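Local structure of predicted ATPase of the ABC class (Vibrio vulnificus, 5D6A) at residues E113-I118 with I159-F164; R104-F109 with I138-R143; A30-L35 with Q44-Q49. The protein binds the ATP analogue AMP-PNP and, as a predicted ATPase of the ABC class, probably hydrolyses ATP; its cellular role is not established. One frame throughout, in Å; residues are numbered along the deposited sequence.

Contact 1: residues E113-I118 with I159-F164; sequences ENAIAI and INIITF
Ile161 carries its side of this contact alone and meets Glu113, Ala115 and Ile116. Its CD1 methyl lies 3.7 Å from the CB of Ala115. Its other branch, CG2, is 4.1 Å from CG1 of Ile116, and the side chains of Ile116 and Ile161 lie alongside each other, pointing opposite ways. The third neighbour is polar. OE1 of Glu113 comes within 3.3 Å of CG1 of Ile161, and the two side chains stand roughly perpendicular. No hydrogen bond joins the segments. The carboxylate rests against the aliphatic chain of Ile161 and has its charged partner in Lys157, which forms a salt bridge to the same OE1 from one turn earlier in helix 155-172. Glu113 is buried, so this lysine probably favours the charged form of the acid.

The torsions explain how Ile161 faces three residues. CG1 stands anti to the carbonyl carbon (chi1 -59°) and carries CD1 outward to Glu113 and Ala115, which leaves CG2 for Ile116. Glu113 bends at chi2 (64°), bringing its carboxylate round to the helix. Behind these side chains, Glu113 to Ile116 form a type I beta turn, closed by Ile116 N to Glu113 O at 3.1 Å. The turn brings Glu113, Ala115 and Ile116 together before one helix residue.

Further out, Ile116 also touches Leu166 and Phe169 of helix 155-172 and Phe106 of helix 92-109. Ala115 and Ala117 pair with Asn145 and Arg143 through their backbones. The arrangement is that of a beta turn leading into a sheet strand, packed against a helix of the N-terminal family region.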
ATOM      1  N   GLU A 113      25.217   1.053  21.385  1.00 63.95           N
ATOM      2  CA  GLU A 113      25.883   1.930  20.437  1.00 63.22           C
ATOM      3  C   GLU A 113      25.003   2.012  19.193  1.00 61.48           C
ATOM      4  O   GLU A 113      25.190   1.264  18.229  1.00 59.81           O
ATOM      5  CB  GLU A 113      27.278   1.401  20.104  1.00 63.80           C
ATOM      6  CG  GLU A 113      28.160   2.414  19.397  1.00 65.42           C
ATOM      7  CD  GLU A 113      28.458   3.622  20.266  1.00 69.55           C
ATOM      8  OE1 GLU A 113      28.603   4.727  19.711  1.00 72.07           O
ATOM      9  OE2 GLU A 113      28.521   3.472  21.507  1.00 72.18           O
ATOM     10  N   ASN A 114      24.035   2.925  19.231  1.00 62.23           N
ATOM     11  CA  ASN A 114      23.079   3.099  18.128  1.00 60.80           C
ATOM     12  C   ASN A 114      23.679   3.577  16.801  1.00 58.39           C
ATOM     13  O   ASN A 114      23.024   3.499  15.761  1.00 55.61           O
ATOM     14  CB  ASN A 114      21.929   4.024  18.550  1.00 63.62           C
ATOM     15  CG  ASN A 114      22.403   5.404  18.960  1.00 67.17           C
ATOM     16  OD1 ASN A 114      23.573   5.749  18.800  1.00 69.56           O
ATOM     17  ND2 ASN A 114      21.490   6.202  19.494  1.00 70.21           N
ATOM     18  N   ALA A 115      24.912   4.078  16.839  1.00 58.19           N
ATOM     19  CA  ALA A 115      25.587   4.521  15.618  1.00 57.14           C
ATOM     20  C   ALA A 115      25.856   3.315  14.716  1.00 54.67           C
ATOM     21  O   ALA A 115      25.992   3.450  13.500  1.00 53.43           O
ATOM     22  CB  ALA A 115      26.885   5.235  15.954  1.00 58.10           C
ATOM     23  N   ILE A 116      25.934   2.139  15.331  1.00 53.88           N
ATOM     24  CA  ILE A 116      26.161   0.895  14.611  1.00 51.83           C
ATOM     25  C   ILE A 116      24.821   0.225  14.348  1.00 50.38           C
ATOM     26  O   ILE A 116      23.943   0.224  15.210  1.00 51.94           O
ATOM     27  CB  ILE A 116      27.056  -0.059  15.422  1.00 51.95           C
ATOM     28  CG1 ILE A 116      28.413   0.601  15.688  1.00 53.91           C
ATOM     29  CG2 ILE A 116      27.232  -1.384  14.687  1.00 50.77           C
ATOM     30  CD1 ILE A 116      29.338  -0.214  16.563  1.00 54.80           C
ATOM     31  N   ALA A 117      24.668  -0.339  13.155  1.00 49.11           N
ATOM     32  CA  ALA A 117      23.431  -1.015  12.786  1.00 48.27           C
ATOM     33  C   ALA A 117      23.684  -2.122  11.770  1.00 46.14           C
ATOM     34  O   ALA A 117      24.450  -1.944  10.828  1.00 45.83           O
ATOM     35  CB  ALA A 117      22.430  -0.014  12.232  1.00 48.96           C
ATOM     36  N   ILE A 118      23.034  -3.263  11.985  1.00 44.88           N
ATOM     37  CA  ILE A 118      23.137  -4.409  11.089  1.00 44.31           C
ATOM     38  C   ILE A 118      21.718  -4.774  10.652  1.00 45.44           C
ATOM     39  O   ILE A 118      20.768  -4.633  11.424  1.00 46.44           O
ATOM     40  CB  ILE A 118      23.843  -5.606  11.764  1.00 43.88           C
ATOM     41  CG1 ILE A 118      24.171  -6.687  10.732  1.00 43.55           C
ATOM     42  CG2 ILE A 118      23.005  -6.170  12.906  1.00 43.19           C
ATOM     43  CD1 ILE A 118      25.002  -7.823  11.286  1.00 43.58           C
ATOM     44  N   ILE A 159      36.401   7.745  17.021  1.00 62.36           N
ATOM     45  CA  ILE A 159      37.423   6.817  17.505  1.00 62.24           C
ATOM     46  C   ILE A 159      36.782   5.823  18.470  1.00 60.92           C
ATOM     47  O   ILE A 159      36.971   4.612  18.345  1.00 60.46           O
ATOM     48  CB  ILE A 159      38.575   7.564  18.223  1.00 64.67           C
ATOM     49  CG1 ILE A 159      39.388   8.391  17.222  1.00 65.81           C
ATOM     50  CG2 ILE A 159      39.522   6.587  18.907  1.00 65.15           C
ATOM     51  CD1 ILE A 159      40.432   9.278  17.866  1.00 67.89           C
ATOM     52  N   ASN A 160      36.013   6.346  19.421  1.00 60.64           N
ATOM     53  CA  ASN A 160      35.333   5.519  20.417  1.00 59.74           C
ATOM     54  C   ASN A 160      34.442   4.453  19.769  1.00 57.18           C
ATOM     55  O   ASN A 160      34.409   3.306  20.210  1.00 55.58           O
ATOM     56  CB  ASN A 160      34.489   6.408  21.342  1.00 60.60           C
ATOM     57  CG  ASN A 160      33.854   5.635  22.483  1.00 60.31           C
ATOM     58  OD1 ASN A 160      34.426   4.668  22.985  1.00 60.76           O
ATOM     59  ND2 ASN A 160      32.676   6.074  22.914  1.00 60.24           N
ATOM     60  N   ILE A 161      33.730   4.842  18.718  1.00 56.66           N
ATOM     61  CA  ILE A 161      32.834   3.933  18.007  1.00 54.89           C
ATOM     62  C   ILE A 161      33.581   2.882  17.188  1.00 53.46           C
ATOM     63  O   ILE A 161      33.350   1.681  17.338  1.00 52.40           O
ATOM     64  CB  ILE A 161      31.915   4.702  17.024  1.00 54.80           C
ATOM     65  CG1 ILE A 161      31.066   5.739  17.770  1.00 55.90           C
ATOM     66  CG2 ILE A 161      31.022   3.728  16.258  1.00 53.30           C
ATOM     67  CD1 ILE A 161      30.183   6.580  16.869  1.00 55.99           C
ATOM     68  N   ILE A 162      34.479   3.350  16.330  1.00 53.48           N
ATOM     69  CA  ILE A 162      35.203   2.483  15.398  1.00 53.02           C
ATOM     70  C   ILE A 162      36.374   1.686  15.974  1.00 52.71           C
ATOM     71  O   ILE A 162      36.580   0.536  15.582  1.00 50.80           O
ATOM     72  CB  ILE A 162      35.738   3.317  14.211  1.00 54.24           C
ATOM     73  CG1 ILE A 162      34.590   4.073  13.529  1.00 54.20           C
ATOM     74  CG2 ILE A 162      36.465   2.426  13.209  1.00 54.45           C
ATOM     75  CD1 ILE A 162      35.038   5.044  12.457  1.00 55.58           C
ATOM     76  N   THR A 163      37.137   2.287  16.889  1.00 53.85           N
ATOM     77  CA  THR A 163      38.334   1.631  17.438  1.00 55.12           C
ATOM     78  C   THR A 163      38.188   1.024  18.831  1.00 55.17           C
ATOM     79  O   THR A 163      39.068   0.283  19.268  1.00 55.96           O
ATOM     80  CB  THR A 163      39.520   2.613  17.497  1.00 57.06           C
ATOM     81  OG1 THR A 163      39.286   3.595  18.512  1.00 57.88           O
ATOM     82  CG2 THR A 163      39.724   3.292  16.148  1.00 57.29           C
ATOM     83  N   PHE A 164      37.104   1.341  19.532  1.00 54.83           N
ATOM     84  CA  PHE A 164      36.904   0.809  20.881  1.00 55.62           C
ATOM     85  C   PHE A 164      35.677  -0.106  20.969  1.00 54.03           C
ATOM     86  O   PHE A 164      35.796  -1.262  21.377  1.00 53.85           O
ATOM     87  CB  PHE A 164      36.818   1.956  21.897  1.00 57.27           C
ATOM     88  CG  PHE A 164      36.667   1.497  23.318  1.00 58.47           C
ATOM     89  CD1 PHE A 164      37.773   1.083  24.046  1.00 60.14           C
ATOM     90  CD2 PHE A 164      35.424   1.489  23.933  1.00 57.98           C
ATOM     91  CE1 PHE A 164      37.642   0.659  25.356  1.00 61.14           C
ATOM     92  CE2 PHE A 164      35.286   1.067  25.244  1.00 59.18           C
ATOM     93  CZ  PHE A 164      36.396   0.651  25.955  1.00 60.52           C
TER

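Contact 2: residues R104-F109 with I138-R143; sequences RSFAEF and IELRFR
Phe106, on helix 92-109, reaches across to Leu140 and Phe142 of strand 137-144. The contact between the segments is wholly apolar, and no hydrogen bond crosses it.

The aromatic part is the pair Phe106 and Phe142. Their ring centroids are 5.1 Å apart and the planes are inclined at 35°, an oblique aromatic pair. CZ of Phe106 lies over one face of the Phe142 ring, above its centre, and is 4.1 Å from CD1 of Phe142. The side chains as a whole cross at about a right angle. Phe106 has CG anti to the backbone N, which directs its ring from the helix toward the strand. Phe142 holds its CG between the backbone N and the carbonyl carbon (chi1 51°), and this places the ring where Phe106 CZ meets its face.

The aliphatic part is smaller. CD1 of Leu140 is 4.1 Å from CD2 of Phe106 and meets that ring obliquely. Leu140 and Phe142 are two apart in the strand, so both side chains fall on the same side of the sheet. This is a helix packed on one face of an antiparallel sheet, within the N-terminal family region of the protein. Helix 155-172 adds to the same core: its Phe169 touches Phe106, and its Leu166 touches Phe142.

The strand's own salt bridge is on the alternate residues, Glu139 and Arg141. Arg141 NE bonds to Glu139 OE2 at 3.0 Å with an N-H...O angle of 162°. The oxygen lies in the guanidinium plane, but the arginine meets it from above the carboxylate plane. Arg74 forms a second salt bridge to this oxygen. Arg141 NH1 also bonds to the carbonyl of His548, far along the chain.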
ATOM      1  N   ARG A 104      22.097 -11.442  14.742  1.00 35.74           N
ATOM      2  CA  ARG A 104      21.257 -11.039  15.871  1.00 36.97           C
ATOM      3  C   ARG A 104      22.089 -10.815  17.127  1.00 38.20           C
ATOM      4  O   ARG A 104      21.776  -9.940  17.928  1.00 38.96           O
ATOM      5  CB  ARG A 104      20.177 -12.085  16.141  1.00 37.07           C
ATOM      6  CG  ARG A 104      19.237 -12.318  14.973  1.00 36.42           C
ATOM      7  CD  ARG A 104      18.211 -13.387  15.300  1.00 36.99           C
ATOM      8  NE  ARG A 104      17.442 -13.770  14.119  1.00 37.26           N
ATOM      9  CZ  ARG A 104      16.357 -13.137  13.677  1.00 38.03           C
ATOM     10  NH1 ARG A 104      15.880 -12.070  14.311  1.00 39.67           N
ATOM     11  NH2 ARG A 104      15.742 -13.579  12.587  1.00 38.38           N
ATOM     12  N   SER A 105      23.137 -11.619  17.298  1.00 39.43           N
ATOM     13  CA  SER A 105      24.032 -11.472  18.443  1.00 41.44           C
ATOM     14  C   SER A 105      24.791 -10.158  18.329  1.00 41.62           C
ATOM     15  O   SER A 105      24.956  -9.441  19.311  1.00 42.69           O
ATOM     16  CB  SER A 105      25.023 -12.635  18.518  1.00 42.11           C
ATOM     17  OG  SER A 105      24.360 -13.858  18.769  1.00 43.07           O
ATOM     18  N   PHE A 106      25.243  -9.852  17.116  1.00 41.05           N
ATOM     19  CA  PHE A 106      25.969  -8.618  16.846  1.00 41.82           C
ATOM     20  C   PHE A 106      25.072  -7.407  17.101  1.00 42.78           C
ATOM     21  O   PHE A 106      25.530  -6.385  17.611  1.00 44.23           O
ATOM     22  CB  PHE A 106      26.462  -8.602  15.399  1.00 40.21           C
ATOM     23  CG  PHE A 106      27.251  -7.377  15.040  1.00 41.04           C
ATOM     24  CD1 PHE A 106      26.615  -6.237  14.567  1.00 41.43           C
ATOM     25  CD2 PHE A 106      28.630  -7.363  15.170  1.00 42.30           C
ATOM     26  CE1 PHE A 106      27.340  -5.105  14.234  1.00 42.28           C
ATOM     27  CE2 PHE A 106      29.362  -6.233  14.837  1.00 43.78           C
ATOM     28  CZ  PHE A 106      28.717  -5.103  14.369  1.00 42.97           C
ATOM     29  N   ALA A 107      23.798  -7.528  16.736  1.00 42.42           N
ATOM     30  CA  ALA A 107      22.838  -6.446  16.941  1.00 43.59           C
ATOM     31  C   ALA A 107      22.584  -6.234  18.427  1.00 44.63           C
ATOM     32  O   ALA A 107      22.451  -5.101  18.887  1.00 46.28           O
ATOM     33  CB  ALA A 107      21.530  -6.747  16.223  1.00 42.45           C
ATOM     34  N   GLU A 108      22.526  -7.338  19.168  1.00 45.60           N
ATOM     35  CA  GLU A 108      22.279  -7.304  20.608  1.00 48.16           C
ATOM     36  C   GLU A 108      23.438  -6.653  21.362  1.00 48.94           C
ATOM     37  O   GLU A 108      23.214  -5.804  22.226  1.00 51.16           O
ATOM     38  CB  GLU A 108      22.031  -8.724  21.136  1.00 49.01           C
ATOM     39  CG  GLU A 108      21.645  -8.807  22.608  1.00 52.69           C
ATOM     40  CD  GLU A 108      20.314  -8.140  22.928  1.00 55.25           C
ATOM     41  OE1 GLU A 108      19.577  -7.751  21.992  1.00 54.79           O
ATOM     42  OE2 GLU A 108      19.998  -8.012  24.132  1.00 58.04           O
ATOM     43  N   PHE A 109      24.670  -7.044  21.039  1.00 47.97           N
ATOM     44  CA  PHE A 109      25.837  -6.459  21.700  1.00 49.83           C
ATOM     45  C   PHE A 109      25.992  -4.988  21.327  1.00 50.48           C
ATOM     46  O   PHE A 109      26.576  -4.220  22.084  1.00 52.16           O
ATOM     47  CB  PHE A 109      27.143  -7.188  21.347  1.00 49.38           C
ATOM     48  CG  PHE A 109      27.154  -8.651  21.695  1.00 49.44           C
ATOM     49  CD1 PHE A 109      26.830  -9.080  22.975  1.00 52.07           C
ATOM     50  CD2 PHE A 109      27.569  -9.592  20.766  1.00 48.23           C
ATOM     51  CE1 PHE A 109      26.859 -10.428  23.300  1.00 52.67           C
ATOM     52  CE2 PHE A 109      27.606 -10.939  21.084  1.00 48.80           C
ATOM     53  CZ  PHE A 109      27.251 -11.358  22.353  1.00 50.94           C
ATOM     54  N   ILE A 138      34.472 -15.788   8.242  1.00 47.50           N
ATOM     55  CA  ILE A 138      33.177 -15.152   8.423  1.00 44.50           C
ATOM     56  C   ILE A 138      33.263 -13.677   8.042  1.00 43.98           C
ATOM     57  O   ILE A 138      34.214 -12.988   8.420  1.00 44.89           O
ATOM     58  CB  ILE A 138      32.722 -15.261   9.893  1.00 42.96           C
ATOM     59  CG1 ILE A 138      32.767 -16.723  10.354  1.00 44.05           C
ATOM     60  CG2 ILE A 138      31.330 -14.674  10.070  1.00 40.69           C
ATOM     61  CD1 ILE A 138      32.394 -16.930  11.804  1.00 43.70           C
ATOM     62  N   GLU A 139      32.274 -13.196   7.292  1.00 42.17           N
ATOM     63  CA  GLU A 139      32.237 -11.792   6.891  1.00 41.98           C
ATOM     64  C   GLU A 139      30.983 -11.112   7.429  1.00 39.88           C
ATOM     65  O   GLU A 139      29.876 -11.636   7.298  1.00 38.71           O
ATOM     66  CB  GLU A 139      32.303 -11.643   5.367  1.00 42.81           C
ATOM     67  CG  GLU A 139      32.241 -10.193   4.899  1.00 43.24           C
ATOM     68  CD  GLU A 139      32.382 -10.030   3.397  1.00 45.53           C
ATOM     69  OE1 GLU A 139      32.743 -11.009   2.707  1.00 48.28           O
ATOM     70  OE2 GLU A 139      32.138  -8.909   2.906  1.00 45.37           O
ATOM     71  N   LEU A 140      31.176  -9.943   8.036  1.00 39.45           N
ATOM     72  CA  LEU A 140      30.085  -9.153   8.582  1.00 38.32           C
ATOM     73  C   LEU A 140      29.938  -7.886   7.767  1.00 38.32           C
ATOM     74  O   LEU A 140      30.936  -7.264   7.395  1.00 39.14           O
ATOM     75  CB  LEU A 140      30.371  -8.762  10.029  1.00 38.68           C
ATOM     76  CG  LEU A 140      30.659  -9.889  11.012  1.00 39.19           C
ATOM     77  CD1 LEU A 140      30.950  -9.292  12.379  1.00 39.44           C
ATOM     78  CD2 LEU A 140      29.503 -10.877  11.079  1.00 38.15           C
ATOM     79  N   ARG A 141      28.697  -7.508   7.492  1.00 36.74           N
ATOM     80  CA  ARG A 141      28.409  -6.292   6.753  1.00 36.92           C
ATOM     81  C   ARG A 141      27.385  -5.499   7.544  1.00 36.48           C
ATOM     82  O   ARG A 141      26.360  -6.040   7.958  1.00 35.81           O
ATOM     83  CB  ARG A 141      27.895  -6.609   5.356  1.00 37.19           C
ATOM     84  CG  ARG A 141      28.883  -7.391   4.509  1.00 38.12           C
ATOM     85  CD  ARG A 141      28.392  -7.498   3.079  1.00 38.73           C
ATOM     86  NE  ARG A 141      29.303  -8.257   2.234  1.00 39.64           N
ATOM     87  CZ  ARG A 141      29.056  -8.575   0.967  1.00 40.74           C
ATOM     88  NH1 ARG A 141      27.917  -8.207   0.386  1.00 40.45           N
ATOM     89  NH2 ARG A 141      29.946  -9.273   0.279  1.00 42.60           N
ATOM     90  N   PHE A 142      27.670  -4.218   7.750  1.00 37.34           N
ATOM     91  CA  PHE A 142      26.811  -3.361   8.549  1.00 38.20           C
ATOM     92  C   PHE A 142      27.068  -1.887   8.255  1.00 40.22           C
ATOM     93  O   PHE A 142      27.937  -1.548   7.451  1.00 40.88           O
ATOM     94  CB  PHE A 142      27.064  -3.656  10.034  1.00 37.93           C
ATOM     95  CG  PHE A 142      28.514  -3.612  10.413  1.00 38.43           C
ATOM     96  CD1 PHE A 142      29.303  -4.748  10.307  1.00 38.24           C
ATOM     97  CD2 PHE A 142      29.098  -2.433  10.854  1.00 39.86           C
ATOM     98  CE1 PHE A 142      30.645  -4.713  10.642  1.00 39.63           C
ATOM     99  CE2 PHE A 142      30.439  -2.391  11.191  1.00 40.91           C
ATOM    100  CZ  PHE A 142      31.213  -3.534  11.083  1.00 41.00           C
ATOM    101  N   ARG A 143      26.303  -1.019   8.913  1.00 41.99           N
ATOM    102  CA  ARG A 143      26.439   0.423   8.740  1.00 44.34           C
ATOM    103  C   ARG A 143      26.945   1.093  10.014  1.00 44.76           C
ATOM    104  O   ARG A 143      26.799   0.555  11.112  1.00 44.46           O
ATOM    105  CB  ARG A 143      25.095   1.035   8.357  1.00 46.01           C
ATOM    106  CG  ARG A 143      24.522   0.558   7.034  1.00 47.05           C
ATOM    107  CD  ARG A 143      23.158   1.190   6.821  1.00 50.27           C
ATOM    108  NE  ARG A 143      22.553   0.871   5.527  1.00 52.47           N
ATOM    109  CZ  ARG A 143      22.694   1.595   4.414  1.00 54.73           C
ATOM    110  NH1 ARG A 143      23.438   2.701   4.400  1.00 55.76           N
ATOM    111  NH2 ARG A 143      22.086   1.205   3.299  1.00 54.95           N
TER

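Contact 3: residues A30-L35 with Q44-Q49; sequences AKLKKL and QQIKGQ
Lys31 makes the polar link to the second segment, and Leu32 and Leu35 make the apolar one. The side chain of Lys31 is extended throughout, with CG anti to the backbone N (chi1 -178°). This full length is what carries NZ across to the carbonyl O of Gln45. The bond is weak, at 3.2 Å. CE of Lys31 lies almost as near that oxygen, at 3.4 Å. Lys31 is solvent-exposed, so this link lies at the outer border of the contact.

Leu32 follows, with a buried side chain. Its CD1 methyl is 3.7 Å from CD1 of Ile46, and the two side chains stand nearly square to each other.

Leu35 comes three residues later, and its N bonds back to Leu32 O. Its two methyls do different work. CD1 lies 3.4 Å from CD1 of Ile46 and also touches CG1 of that residue. The side chains of Leu35 and Ile46 overlap side by side, each heading toward the other's backbone. CD2 instead meets the amide of Gln45, with OE1 of Gln45 3.5 Å away. The extended side chain of the exposed Gln45 thus lies against Leu35.

Ile46 is the centre of the apolar group. Its end methyl meets both leucines, and chi2 of -57° bends it toward them.

The segments are joined by a short connection without helix or strand. Ile46 continues the core onto Ile59 of strand 56-61, and the backbone of Gly48 pairs with that same Ile59. On the other flank Leu32 packs on Ala158 and Ile159, so the end of helix 23-33 sits between helix 155-172 and the start of the sheet.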
ATOM      1  N   ALA A  30      45.528   7.682  14.829  1.00 92.91           N
ATOM      2  CA  ALA A  30      46.304   8.904  14.611  1.00 96.65           C
ATOM      3  C   ALA A  30      45.813   9.673  13.385  1.00 96.46           C
ATOM      4  O   ALA A  30      45.748  10.904  13.399  1.00 97.68           O
ATOM      5  CB  ALA A  30      47.780   8.569  14.465  1.00 99.41           C
ATOM      6  N   LYS A  31      45.468   8.936  12.333  1.00 95.37           N
ATOM      7  CA  LYS A  31      44.969   9.525  11.091  1.00 95.38           C
ATOM      8  C   LYS A  31      43.589  10.149  11.299  1.00 93.89           C
ATOM      9  O   LYS A  31      43.221  11.112  10.626  1.00 93.86           O
ATOM     10  CB  LYS A  31      44.899   8.451  10.000  1.00 94.21           C
ATOM     11  CG  LYS A  31      44.442   8.942   8.635  1.00 94.44           C
ATOM     12  CD  LYS A  31      44.462   7.813   7.616  1.00 93.17           C
ATOM     13  CE  LYS A  31      44.061   8.297   6.233  1.00 92.52           C
ATOM     14  NZ  LYS A  31      44.102   7.196   5.232  1.00 91.62           N
ATOM     15  N   LEU A  32      42.838   9.591  12.243  1.00 92.91           N
ATOM     16  CA  LEU A  32      41.491  10.062  12.543  1.00 91.53           C
ATOM     17  C   LEU A  32      41.509  11.296  13.457  1.00 91.72           C
ATOM     18  O   LEU A  32      40.631  12.151  13.356  1.00 91.25           O
ATOM     19  CB  LEU A  32      40.675   8.917  13.160  1.00 90.44           C
ATOM     20  CG  LEU A  32      39.178   9.097  13.420  1.00 90.47           C
ATOM     21  CD1 LEU A  32      38.429   9.558  12.179  1.00 89.58           C
ATOM     22  CD2 LEU A  32      38.586   7.788  13.929  1.00 88.93           C
ATOM     23  N   LYS A  33      42.510  11.393  14.334  1.00 91.89           N
ATOM     24  CA  LYS A  33      42.634  12.544  15.240  1.00 94.07           C
ATOM     25  C   LYS A  33      42.763  13.857  14.474  1.00 95.51           C
ATOM     26  O   LYS A  33      42.188  14.873  14.869  1.00 96.54           O
ATOM     27  CB  LYS A  33      43.853  12.399  16.159  1.00 96.13           C
ATOM     28  CG  LYS A  33      43.751  11.315  17.217  1.00 94.87           C
ATOM     29  CD  LYS A  33      45.043  11.236  18.018  1.00 97.32           C
ATOM     30  CE  LYS A  33      44.991  10.162  19.093  1.00 96.69           C
ATOM     31  NZ  LYS A  33      43.937  10.422  20.110  1.00 96.85           N
ATOM     32  N   LYS A  34      43.525  13.828  13.383  1.00 95.28           N
ATOM     33  CA  LYS A  34      43.753  15.016  12.556  1.00 96.53           C
ATOM     34  C   LYS A  34      42.473  15.581  11.944  1.00 94.17           C
ATOM     35  O   LYS A  34      42.414  16.763  11.606  1.00 95.73           O
ATOM     36  CB  LYS A  34      44.745  14.699  11.432  1.00 97.91           C
ATOM     37  CG  LYS A  34      46.136  14.308  11.905  1.00100.26           C
ATOM     38  CD  LYS A  34      47.056  14.045  10.721  1.00101.14           C
ATOM     39  CE  LYS A  34      48.459  13.671  11.169  1.00102.86           C
ATOM     40  NZ  LYS A  34      49.346  13.389  10.007  1.00103.19           N
ATOM     41  N   LEU A  35      41.454  14.740  11.807  1.00 90.23           N
ATOM     42  CA  LEU A  35      40.188  15.163  11.216  1.00 89.51           C
ATOM     43  C   LEU A  35      39.259  15.874  12.207  1.00 90.36           C
ATOM     44  O   LEU A  35      38.121  16.187  11.863  1.00 90.16           O
ATOM     45  CB  LEU A  35      39.465  13.953  10.612  1.00 86.63           C
ATOM     46  CG  LEU A  35      40.234  13.165   9.545  1.00 85.28           C
ATOM     47  CD1 LEU A  35      39.408  11.985   9.062  1.00 82.35           C
ATOM     48  CD2 LEU A  35      40.623  14.062   8.380  1.00 86.96           C
ATOM     49  N   GLN A  44      35.960  11.213   3.934  1.00 72.39           N
ATOM     50  CA  GLN A  44      36.347  10.496   2.714  1.00 72.82           C
ATOM     51  C   GLN A  44      37.762   9.926   2.793  1.00 72.69           C
ATOM     52  O   GLN A  44      38.075   8.943   2.122  1.00 73.26           O
ATOM     53  CB  GLN A  44      36.243  11.422   1.495  1.00 76.17           C
ATOM     54  CG  GLN A  44      34.818  11.753   1.083  1.00 76.39           C
ATOM     55  CD  GLN A  44      34.068  10.537   0.580  1.00 75.52           C
ATOM     56  OE1 GLN A  44      34.668   9.597   0.053  1.00 76.03           O
ATOM     57  NE2 GLN A  44      32.746  10.549   0.729  1.00 74.83           N
ATOM     58  N   GLN A  45      38.608  10.545   3.614  1.00 72.51           N
ATOM     59  CA  GLN A  45      39.994  10.107   3.784  1.00 73.76           C
ATOM     60  C   GLN A  45      40.109   8.810   4.590  1.00 71.26           C
ATOM     61  O   GLN A  45      41.135   8.135   4.544  1.00 72.24           O
ATOM     62  CB  GLN A  45      40.815  11.217   4.451  1.00 76.82           C
ATOM     63  CG  GLN A  45      40.878  12.507   3.640  1.00 79.60           C
ATOM     64  CD  GLN A  45      41.610  13.624   4.358  1.00 82.76           C
ATOM     65  OE1 GLN A  45      42.241  13.409   5.392  1.00 83.73           O
ATOM     66  NE2 GLN A  45      41.529  14.829   3.806  1.00 85.38           N
ATOM     67  N   ILE A  46      39.055   8.470   5.326  1.00 69.39           N
ATOM     68  CA  ILE A  46      39.018   7.253   6.137  1.00 67.59           C
ATOM     69  C   ILE A  46      38.810   6.021   5.256  1.00 65.00           C
ATOM     70  O   ILE A  46      39.199   4.913   5.623  1.00 62.95           O
ATOM     71  CB  ILE A  46      37.892   7.335   7.196  1.00 67.64           C
ATOM     72  CG1 ILE A  46      38.105   8.545   8.112  1.00 70.36           C
ATOM     73  CG2 ILE A  46      37.813   6.060   8.019  1.00 66.85           C
ATOM     74  CD1 ILE A  46      39.449   8.564   8.811  1.00 72.34           C
ATOM     75  N   LYS A  47      38.196   6.234   4.094  1.00 64.10           N
ATOM     76  CA  LYS A  47      37.920   5.172   3.128  1.00 61.73           C
ATOM     77  C   LYS A  47      39.131   4.261   2.932  1.00 61.55           C
ATOM     78  O   LYS A  47      40.251   4.746   2.780  1.00 63.66           O
ATOM     79  CB  LYS A  47      37.564   5.800   1.776  1.00 63.49           C
ATOM     80  CG  LYS A  47      37.051   4.818   0.731  1.00 62.85           C
ATOM     81  CD  LYS A  47      35.603   4.444   0.982  1.00 60.58           C
ATOM     82  CE  LYS A  47      34.639   5.534   0.534  1.00 60.62           C
ATOM     83  NZ  LYS A  47      34.577   5.654  -0.949  1.00 61.50           N
ATOM     84  N   GLY A  48      38.907   2.948   2.928  1.00 59.08           N
ATOM     85  CA  GLY A  48      39.992   1.989   2.716  1.00 59.84           C
ATOM     86  C   GLY A  48      39.928   0.755   3.591  1.00 58.49           C
ATOM     87  O   GLY A  48      38.949   0.528   4.298  1.00 56.77           O
ATOM     88  N   GLN A  49      40.989  -0.045   3.526  1.00 60.73           N
ATOM     89  CA  GLN A  49      41.105  -1.271   4.312  1.00 61.24           C
ATOM     90  C   GLN A  49      42.071  -1.069   5.474  1.00 62.79           C
ATOM     91  O   GLN A  49      43.077  -0.366   5.345  1.00 63.83           O
ATOM     92  CB  GLN A  49      41.606  -2.422   3.433  1.00 63.05           C
ATOM     93  CG  GLN A  49      41.800  -3.741   4.174  1.00 62.73           C
ATOM     94  CD  GLN A  49      42.320  -4.854   3.284  1.00 63.83           C
ATOM     95  OE1 GLN A  49      42.572  -4.651   2.096  1.00 65.39           O
ATOM     96  NE2 GLN A  49      42.486  -6.040   3.858  1.00 63.62           N
TER

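All three contacts belong to the N-terminal family region and lie on the same side of the chain's centre. Contact 3 closes first along the chain; the segments of contacts 2 and 1 then alternate. Contacts 1 and 2 have centres 11 Å apart and touch through neighbouring strands 116-117 and 137-144. Contacts 1 and 3 are 15 Å apart between centres and touch where helices 155-172 and 23-33 meet. Contacts 2 and 3 lie 23 Å apart between centres and do not touch. All three reach one antiparallel sheet. Helices 23-33, 92-109 and 155-172 are thus tied to it, in a region separate from the AMP-PNP pocket residues.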